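Local coordinates for protein endo-b-1,4-glucanase (Nasutitermes takasagoensis, PDB 1KS8) that probably hydrolyses internal beta-1,4-glucosidic linkages in cellulose and related beta-glucans, as a family 9 glycoside hydrolase with an (alpha/alpha)6 catalytic domain, at residues 38-43 with 58-63; 52-57 with 204-209; 195-198 with 202-205. All coordinates share one frame; numbering follows the deposited sequence.

Contact 1: 38-43 with 58-63; sequences LNDQGD and FVKFGF
K60 lays the end of its long side chain against one carboxylate oxygen of D40: NZ donates a hydrogen bond to D40 OD2 at 2.8 Å, and the pair forms a salt bridge. K60 CD and CE pack against the same oxygen, CD 3.4 Å from D40 OD2 and CE almost as near. The two side chains approach from opposite directions and meet between backbones whose CA atoms stay 9.9 Å apart at D40 and K60. No other residues touch across the two segments, and this pair accounts for the whole buried surface of about 79 Å², both sides summed. On the lysine side, bends at chi2 (146°) and chi3 (64°) carry NZ round to the carboxylate. D40 receives it on the anti lone pair of OD2, the one turned away from OD1. OD1 forms a second salt bridge, to R137 NE, and R137 also reaches F58 O through NH1, so the arginine ties both segments together. K60 NZ also donates to L48 O and G50 O, so at least three oxygens hold it. K60 stands on the short edge strand 60-61 of a small antiparallel sheet, its backbone bonded to V117 of strand 113-117, just before helix 62-78 begins. The contact thus ties the long loop after helix 5-18 to the sheet at the start of helix 62-78. Both charged groups are buried; D40 has a lysine on OD2 and an arginine on OD1, whose positive charges would probably stabilise its ionised form and lower its pKa.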
loop_
_atom_site.group_PDB
_atom_site.type_symbol
_atom_site.label_atom_id
_atom_site.label_comp_id
_atom_site.label_asym_id
_atom_site.label_seq_id
_atom_site.Cartn_x
_atom_site.Cartn_y
_atom_site.Cartn_z
ATOM N N LEU A 38 17.443 5.424 13.007
ATOM C CA LEU A 38 17.881 4.352 13.894
ATOM C C LEU A 38 17.514 4.558 15.361
ATOM O O LEU A 38 17.756 3.679 16.188
ATOM C CB LEU A 38 19.396 4.162 13.764
ATOM C CG LEU A 38 19.888 3.845 12.347
ATOM C CD1 LEU A 38 21.405 3.706 12.350
ATOM C CD2 LEU A 38 19.234 2.565 11.848
ATOM N N ASN A 39 16.930 5.710 15.678
ATOM C CA ASN A 39 16.534 6.009 17.051
ATOM C C ASN A 39 15.020 5.971 17.240
ATOM O O ASN A 39 14.512 6.345 18.296
ATOM C CB ASN A 39 17.062 7.386 17.462
ATOM C CG ASN A 39 18.565 7.399 17.663
ATOM O OD1 ASN A 39 19.259 8.293 17.176
ATOM N ND2 ASN A 39 19.075 6.411 18.391
ATOM N N ASP A 40 14.292 5.529 16.217
ATOM C CA ASP A 40 12.837 5.455 16.317
ATOM C C ASP A 40 12.475 4.544 17.485
ATOM O O ASP A 40 12.897 3.386 17.537
ATOM C CB ASP A 40 12.240 4.925 15.010
ATOM C CG ASP A 40 12.212 5.980 13.911
ATOM O OD1 ASP A 40 12.811 7.059 14.102
ATOM O OD2 ASP A 40 11.589 5.730 12.858
ATOM N N GLN A 41 11.686 5.064 18.419
ATOM C CA GLN A 41 11.332 4.284 19.597
ATOM C C GLN A 41 10.023 4.701 20.249
ATOM O O GLN A 41 9.548 5.824 20.059
ATOM C CB GLN A 41 12.464 4.392 20.616
ATOM C CG GLN A 41 12.669 5.804 21.148
ATOM C CD GLN A 41 14.018 5.983 21.808
ATOM O OE1 GLN A 41 15.036 6.153 21.132
ATOM N NE2 GLN A 41 14.040 5.930 23.133
ATOM N N GLY A 42 9.456 3.784 21.030
ATOM C CA GLY A 42 8.204 4.036 21.719
ATOM C C GLY A 42 8.368 4.870 22.976
ATOM O O GLY A 42 9.472 5.301 23.311
ATOM N N ASP A 43 7.262 5.083 23.682
ATOM C CA ASP A 43 7.273 5.898 24.890
ATOM C C ASP A 43 8.121 5.340 26.032
ATOM O O ASP A 43 8.560 6.097 26.898
ATOM C CB ASP A 43 5.832 6.148 25.345
ATOM C CG ASP A 43 5.039 6.965 24.332
ATOM O OD1 ASP A 43 3.814 7.126 24.513
ATOM O OD2 ASP A 43 5.642 7.453 23.351
ATOM N N PHE A 58 9.476 11.286 5.605
ATOM C CA PHE A 58 10.065 10.244 6.436
ATOM C C PHE A 58 9.218 9.850 7.634
ATOM O O PHE A 58 9.709 9.255 8.595
ATOM C CB PHE A 58 11.483 10.659 6.854
ATOM C CG PHE A 58 12.392 10.914 5.682
ATOM C CD1 PHE A 58 13.028 12.140 5.528
ATOM C CD2 PHE A 58 12.560 9.940 4.696
ATOM C CE1 PHE A 58 13.816 12.400 4.403
ATOM C CE2 PHE A 58 13.344 10.187 3.569
ATOM C CZ PHE A 58 13.972 11.420 3.423
ATOM N N VAL A 59 7.932 10.175 7.570
ATOM C CA VAL A 59 7.023 9.786 8.634
ATOM C C VAL A 59 6.604 8.348 8.353
ATOM O O VAL A 59 6.474 7.938 7.195
ATOM C CB VAL A 59 5.733 10.644 8.648
ATOM C CG1 VAL A 59 4.784 10.139 9.725
ATOM C CG2 VAL A 59 6.068 12.099 8.891
ATOM N N LYS A 60 6.418 7.579 9.416
ATOM C CA LYS A 60 5.953 6.212 9.286
ATOM C C LYS A 60 4.478 6.260 9.710
ATOM O O LYS A 60 4.154 6.282 10.900
ATOM C CB LYS A 60 6.802 5.283 10.165
ATOM C CG LYS A 60 8.155 4.988 9.508
ATOM C CD LYS A 60 9.317 4.829 10.482
ATOM C CE LYS A 60 9.168 3.634 11.400
ATOM N NZ LYS A 60 10.474 3.326 12.066
ATOM N N PHE A 61 3.596 6.347 8.715
ATOM C CA PHE A 61 2.146 6.407 8.933
ATOM C C PHE A 61 1.617 4.975 8.899
ATOM O O PHE A 61 1.536 4.354 7.836
ATOM C CB PHE A 61 1.476 7.248 7.836
ATOM C CG PHE A 61 1.606 8.742 8.036
ATOM C CD1 PHE A 61 0.982 9.368 9.113
ATOM C CD2 PHE A 61 2.316 9.529 7.125
ATOM C CE1 PHE A 61 1.057 10.750 9.283
ATOM C CE2 PHE A 61 2.396 10.922 7.289
ATOM C CZ PHE A 61 1.762 11.527 8.371
ATOM N N GLY A 62 1.243 4.469 10.068
ATOM C CA GLY A 62 0.784 3.096 10.180
ATOM C C GLY A 62 -0.421 2.617 9.393
ATOM O O GLY A 62 -0.469 1.455 8.995
ATOM N N PHE A 63 -1.396 3.485 9.165
ATOM C CA PHE A 63 -2.591 3.071 8.447
ATOM C C PHE A 63 -2.251 2.742 6.989
ATOM O O PHE A 63 -2.467 1.616 6.538
ATOM C CB PHE A 63 -3.664 4.164 8.565
ATOM C CG PHE A 63 -5.052 3.713 8.191
ATOM C CD1 PHE A 63 -5.437 2.381 8.319
ATOM C CD2 PHE A 63 -5.990 4.638 7.744
ATOM C CE1 PHE A 63 -6.738 1.977 8.006
ATOM C CE2 PHE A 63 -7.292 4.245 7.431
ATOM C CZ PHE A 63 -7.664 2.913 7.564
#

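Contact 2: 52-57 with 204-209; sequences YFDAGD and NFYASA
Y206 meets D54 at the end of its side chain, and this one pair carries the contact between 204-209 and the family 9 DAGD sequence at 54-57. Along the second segment, F205 comes first, its ring meeting those of F61 and H124. Y206 follows: its OH donates a short hydrogen bond of 2.5 Å to D54 OD2, which receives it on its syn lone pair, the side of OD1. OD2 lies at the ring edge, near the ring plane, 3.2 Å from Y206 CE2, while the carboxylate itself stands almost upright to the ring, the planes 83° apart; W253 packs edge-to-face with the same ring. D54 holds its CG trans to the backbone N (chi1 -176°), which sends the carboxylate out to meet the tyrosine coming from the opposite direction and places D54 close to E412, a predicted active-site residue, so the bond probably belongs to the surroundings of the catalytic centre. With an alanine in place of D54, the Y206 hydroxyl would probably be left without this acceptor, and the ring edge without the group beside it. Within the DAGD loop, A55 N donates to D57 OD1 at 3.0 Å, nearly along the C-O axis of that oxygen. Further on, S208 bonds to D150 through OG. P64, at the beginning of helix 62-78, touches both D54 and Y206; helix 415-430 also contributes, T415 OG1 bonded to D54 O and D416 touching Y206.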
loop_
_atom_site.group_PDB
_atom_site.type_symbol
_atom_site.label_atom_id
_atom_site.label_comp_id
_atom_site.label_asym_id
_atom_site.label_seq_id
_atom_site.Cartn_x
_atom_site.Cartn_y
_atom_site.Cartn_z
ATOM N N TYR A 52 8.406 1.172 6.643
ATOM C CA TYR A 52 8.527 2.009 5.456
ATOM C C TYR A 52 8.206 3.476 5.687
ATOM O O TYR A 52 7.277 3.810 6.425
ATOM C CB TYR A 52 7.569 1.537 4.361
ATOM C CG TYR A 52 7.893 0.213 3.726
ATOM C CD1 TYR A 52 8.989 0.080 2.877
ATOM C CD2 TYR A 52 7.083 -0.899 3.939
ATOM C CE1 TYR A 52 9.270 -1.123 2.250
ATOM C CE2 TYR A 52 7.354 -2.113 3.315
ATOM C CZ TYR A 52 8.450 -2.215 2.471
ATOM O OH TYR A 52 8.728 -3.402 1.836
ATOM N N PHE A 53 8.980 4.344 5.048
ATOM C CA PHE A 53 8.698 5.770 5.090
ATOM C C PHE A 53 7.458 5.820 4.200
ATOM O O PHE A 53 7.366 5.086 3.210
ATOM C CB PHE A 53 9.847 6.564 4.471
ATOM C CG PHE A 53 11.084 6.601 5.325
ATOM C CD1 PHE A 53 11.013 7.000 6.657
ATOM C CD2 PHE A 53 12.325 6.281 4.788
ATOM C CE1 PHE A 53 12.163 7.087 7.443
ATOM C CE2 PHE A 53 13.481 6.366 5.564
ATOM C CZ PHE A 53 13.399 6.771 6.891
ATOM N N ASP A 54 6.506 6.680 4.533
ATOM C CA ASP A 54 5.259 6.721 3.782
ATOM C C ASP A 54 5.302 7.121 2.318
ATOM O O ASP A 54 4.816 6.391 1.453
ATOM C CB ASP A 54 4.253 7.623 4.491
ATOM C CG ASP A 54 2.904 7.629 3.805
ATOM O OD1 ASP A 54 2.253 6.563 3.766
ATOM O OD2 ASP A 54 2.499 8.695 3.292
ATOM N N ALA A 55 5.882 8.281 2.043
ATOM C CA ALA A 55 5.904 8.788 0.682
ATOM C C ALA A 55 7.225 9.470 0.363
ATOM O O ALA A 55 8.268 8.825 0.363
ATOM C CB ALA A 55 4.742 9.759 0.506
ATOM N N GLY A 56 7.176 10.767 0.069
ATOM C CA GLY A 56 8.398 11.502 -0.219
ATOM C C GLY A 56 8.981 12.070 1.063
ATOM O O GLY A 56 10.020 12.742 1.043
ATOM N N ASP A 57 8.298 11.786 2.171
ATOM C CA ASP A 57 8.673 12.232 3.510
ATOM C C ASP A 57 9.273 11.078 4.308
ATOM O O ASP A 57 9.536 10.007 3.760
ATOM C CB ASP A 57 7.436 12.781 4.232
ATOM C CG ASP A 57 6.304 11.763 4.328
ATOM O OD1 ASP A 57 6.359 10.719 3.638
ATOM O OD2 ASP A 57 5.341 12.013 5.087
ATOM N N ASN A 204 -4.878 15.014 9.726
ATOM C CA ASN A 204 -4.701 15.869 8.560
ATOM C C ASN A 204 -3.817 15.279 7.473
ATOM O O ASN A 204 -3.430 15.977 6.534
ATOM C CB ASN A 204 -4.157 17.224 9.003
ATOM C CG ASN A 204 -5.096 17.929 9.953
ATOM O OD1 ASN A 204 -6.225 18.260 9.588
ATOM N ND2 ASN A 204 -4.645 18.149 11.183
ATOM N N PHE A 205 -3.513 13.990 7.590
ATOM C CA PHE A 205 -2.671 13.313 6.610
ATOM C C PHE A 205 -3.322 12.023 6.115
ATOM O O PHE A 205 -3.384 11.773 4.910
ATOM C CB PHE A 205 -1.299 13.025 7.228
ATOM C CG PHE A 205 -0.566 14.265 7.656
ATOM C CD1 PHE A 205 -0.023 15.133 6.710
ATOM C CD2 PHE A 205 -0.459 14.590 9.006
ATOM C CE1 PHE A 205 0.612 16.309 7.104
ATOM C CE2 PHE A 205 0.176 15.764 9.410
ATOM C CZ PHE A 205 0.711 16.626 8.457
ATOM N N TYR A 206 -3.804 11.211 7.052
ATOM C CA TYR A 206 -4.471 9.950 6.736
ATOM C C TYR A 206 -5.647 9.769 7.686
ATOM O O TYR A 206 -5.691 8.840 8.488
ATOM C CB TYR A 206 -3.483 8.784 6.861
ATOM C CG TYR A 206 -2.517 8.719 5.700
ATOM C CD1 TYR A 206 -2.918 8.205 4.469
ATOM C CD2 TYR A 206 -1.222 9.217 5.817
ATOM C CE1 TYR A 206 -2.052 8.188 3.376
ATOM C CE2 TYR A 206 -0.349 9.208 4.733
ATOM C CZ TYR A 206 -0.770 8.690 3.516
ATOM O OH TYR A 206 0.098 8.667 2.447
ATOM N N ALA A 207 -6.608 10.678 7.581
ATOM C CA ALA A 207 -7.783 10.659 8.439
ATOM C C ALA A 207 -8.660 9.426 8.298
ATOM O O ALA A 207 -8.828 8.881 7.207
ATOM C CB ALA A 207 -8.619 11.912 8.189
ATOM N N SER A 208 -9.217 8.996 9.425
ATOM C CA SER A 208 -10.120 7.854 9.458
ATOM C C SER A 208 -11.397 8.233 8.717
ATOM O O SER A 208 -11.838 9.379 8.777
ATOM C CB SER A 208 -10.500 7.504 10.901
ATOM O OG SER A 208 -9.392 7.060 11.661
ATOM N N ALA A 209 -11.978 7.269 8.013
ATOM C CA ALA A 209 -13.229 7.485 7.298
ATOM C C ALA A 209 -14.281 6.790 8.159
ATOM O O ALA A 209 -14.809 7.374 9.105
ATOM C CB ALA A 209 -13.164 6.851 5.915
#

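Contact 3: 195-198 with 202-205; sequences YSDS and ARNF
Y195 and A202 pack together where the chain, after the weakly bonded helical turn 195-198, doubles back along itself in a loop of the (alpha/alpha)6 fold, ahead of helix 212-226. The A202 methyl meets the tyrosine obliquely at its hydroxyl end, with CB 3.5 Å from Y195 OH and 3.7 Å from CE2. That hydroxyl is used further on, bonding to Y206 O. S196 stands next to it: its CB covers part of one face of the Y195 ring, off centre, and lies 3.9 Å from R203 CA, while its OG takes the N-H of S208. At the exposed end of the contact, D197 and R203 cross at about a right angle, their carboxylate and guanidinium planes 56° apart. D197 OD1 comes to the edge of the guanidinium near its plane, 3.4 Å from R203 NH1, a salt bridge whose hydrogen bond is weak and bent (133°). R203 gets there with CG trans to its own N (chi1 -171°) and a chain bent at chi2 and chi3, which folds the guanidinium back so that S196 O lies over one of its faces, 3.9 Å from NH1. A water also joins the pair: it donates to D197 O at 2.7 Å and accepts a weak bond from R203 NH1 at 3.4 Å.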
loop_
_atom_site.group_PDB
_atom_site.type_symbol
_atom_site.label_atom_id
_atom_site.label_comp_id
_atom_site.label_asym_id
_atom_site.label_seq_id
_atom_site.Cartn_x
_atom_site.Cartn_y
_atom_site.Cartn_z
ATOM N N TYR A 195 -8.862 5.662 14.611
ATOM C CA TYR A 195 -7.500 5.883 15.082
ATOM C C TYR A 195 -7.041 7.337 15.005
ATOM O O TYR A 195 -6.238 7.766 15.829
ATOM C CB TYR A 195 -6.502 4.987 14.331
ATOM C CG TYR A 195 -5.835 5.642 13.137
ATOM C CD1 TYR A 195 -6.517 5.810 11.935
ATOM C CD2 TYR A 195 -4.524 6.113 13.222
ATOM C CE1 TYR A 195 -5.913 6.433 10.844
ATOM C CE2 TYR A 195 -3.909 6.735 12.139
ATOM C CZ TYR A 195 -4.608 6.893 10.954
ATOM O OH TYR A 195 -4.003 7.509 9.885
ATOM N N SER A 196 -7.536 8.097 14.031
ATOM C CA SER A 196 -7.111 9.489 13.913
ATOM C C SER A 196 -7.740 10.410 14.957
ATOM O O SER A 196 -7.418 11.598 15.013
ATOM C CB SER A 196 -7.348 10.026 12.492
ATOM O OG SER A 196 -8.699 9.927 12.091
ATOM N N ASP A 197 -8.638 9.864 15.774
ATOM C CA ASP A 197 -9.239 10.637 16.857
ATOM C C ASP A 197 -8.326 10.427 18.068
ATOM O O ASP A 197 -8.378 11.177 19.043
ATOM C CB ASP A 197 -10.653 10.144 17.191
ATOM C CG ASP A 197 -11.705 10.668 16.227
ATOM O OD1 ASP A 197 -11.430 11.648 15.507
ATOM O OD2 ASP A 197 -12.818 10.102 16.204
ATOM N N SER A 198 -7.494 9.390 17.993
ATOM C CA SER A 198 -6.547 9.063 19.056
ATOM C C SER A 198 -5.177 9.634 18.688
ATOM O O SER A 198 -4.586 10.397 19.452
ATOM C CB SER A 198 -6.466 7.547 19.241
ATOM O OG SER A 198 -7.719 7.033 19.669
ATOM N N ALA A 202 -2.389 12.419 12.783
ATOM C CA ALA A 202 -2.761 11.760 11.534
ATOM C C ALA A 202 -4.048 12.266 10.896
ATOM O O ALA A 202 -4.303 12.010 9.719
ATOM C CB ALA A 202 -2.861 10.250 11.764
ATOM N N ARG A 203 -4.851 12.991 11.664
ATOM C CA ARG A 203 -6.125 13.494 11.166
ATOM C C ARG A 203 -6.015 14.354 9.908
ATOM O O ARG A 203 -6.943 14.403 9.100
ATOM C CB ARG A 203 -6.834 14.271 12.277
ATOM C CG ARG A 203 -8.263 14.672 11.959
ATOM C CD ARG A 203 -9.095 14.676 13.232
ATOM N NE ARG A 203 -8.483 15.490 14.278
ATOM C CZ ARG A 203 -8.826 15.442 15.560
ATOM N NH1 ARG A 203 -9.780 14.613 15.965
ATOM N NH2 ARG A 203 -8.213 16.222 16.441
ATOM N N ASN A 204 -4.878 15.014 9.726
ATOM C CA ASN A 204 -4.701 15.869 8.560
ATOM C C ASN A 204 -3.817 15.279 7.473
ATOM O O ASN A 204 -3.430 15.977 6.534
ATOM C CB ASN A 204 -4.157 17.224 9.003
ATOM C CG ASN A 204 -5.096 17.929 9.953
ATOM O OD1 ASN A 204 -6.225 18.260 9.588
ATOM N ND2 ASN A 204 -4.645 18.149 11.183
ATOM N N PHE A 205 -3.513 13.990 7.590
ATOM C CA PHE A 205 -2.671 13.313 6.610
ATOM C C PHE A 205 -3.322 12.023 6.115
ATOM O O PHE A 205 -3.384 11.773 4.910
ATOM C CB PHE A 205 -1.299 13.025 7.228
ATOM C CG PHE A 205 -0.566 14.265 7.656
ATOM C CD1 PHE A 205 -0.023 15.133 6.710
ATOM C CD2 PHE A 205 -0.459 14.590 9.006
ATOM C CE1 PHE A 205 0.612 16.309 7.104
ATOM C CE2 PHE A 205 0.176 15.764 9.410
ATOM C CZ PHE A 205 0.711 16.626 8.457
HETATM O O HOH W 1 -9.749 13.542 19.150
#

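How the contacts relate
The three contacts form a chain of neighbours, with contact 2 in the middle: its centre is about 12 Å from that of contact 1 and about 10 Å from that of contact 3. V59 O probably accepts a hydrogen bond from D54 N at 2.9 Å, joining contact 1 to contact 2. Contacts 2 and 3 share N204 and F205, besides the Y195 hydroxyl bond; F63 CD2 also packs on Y195 CE1 at 3.6 Å. Contact 2 is nearest the predicted active site, the D54 side chain about 5 Å from that of E412. Y206 and Y195 lie about 7 and 8 Å, side chain to side chain, from D254, a calcium-binding residue in another structure of this protein; no calcium is bound to it here.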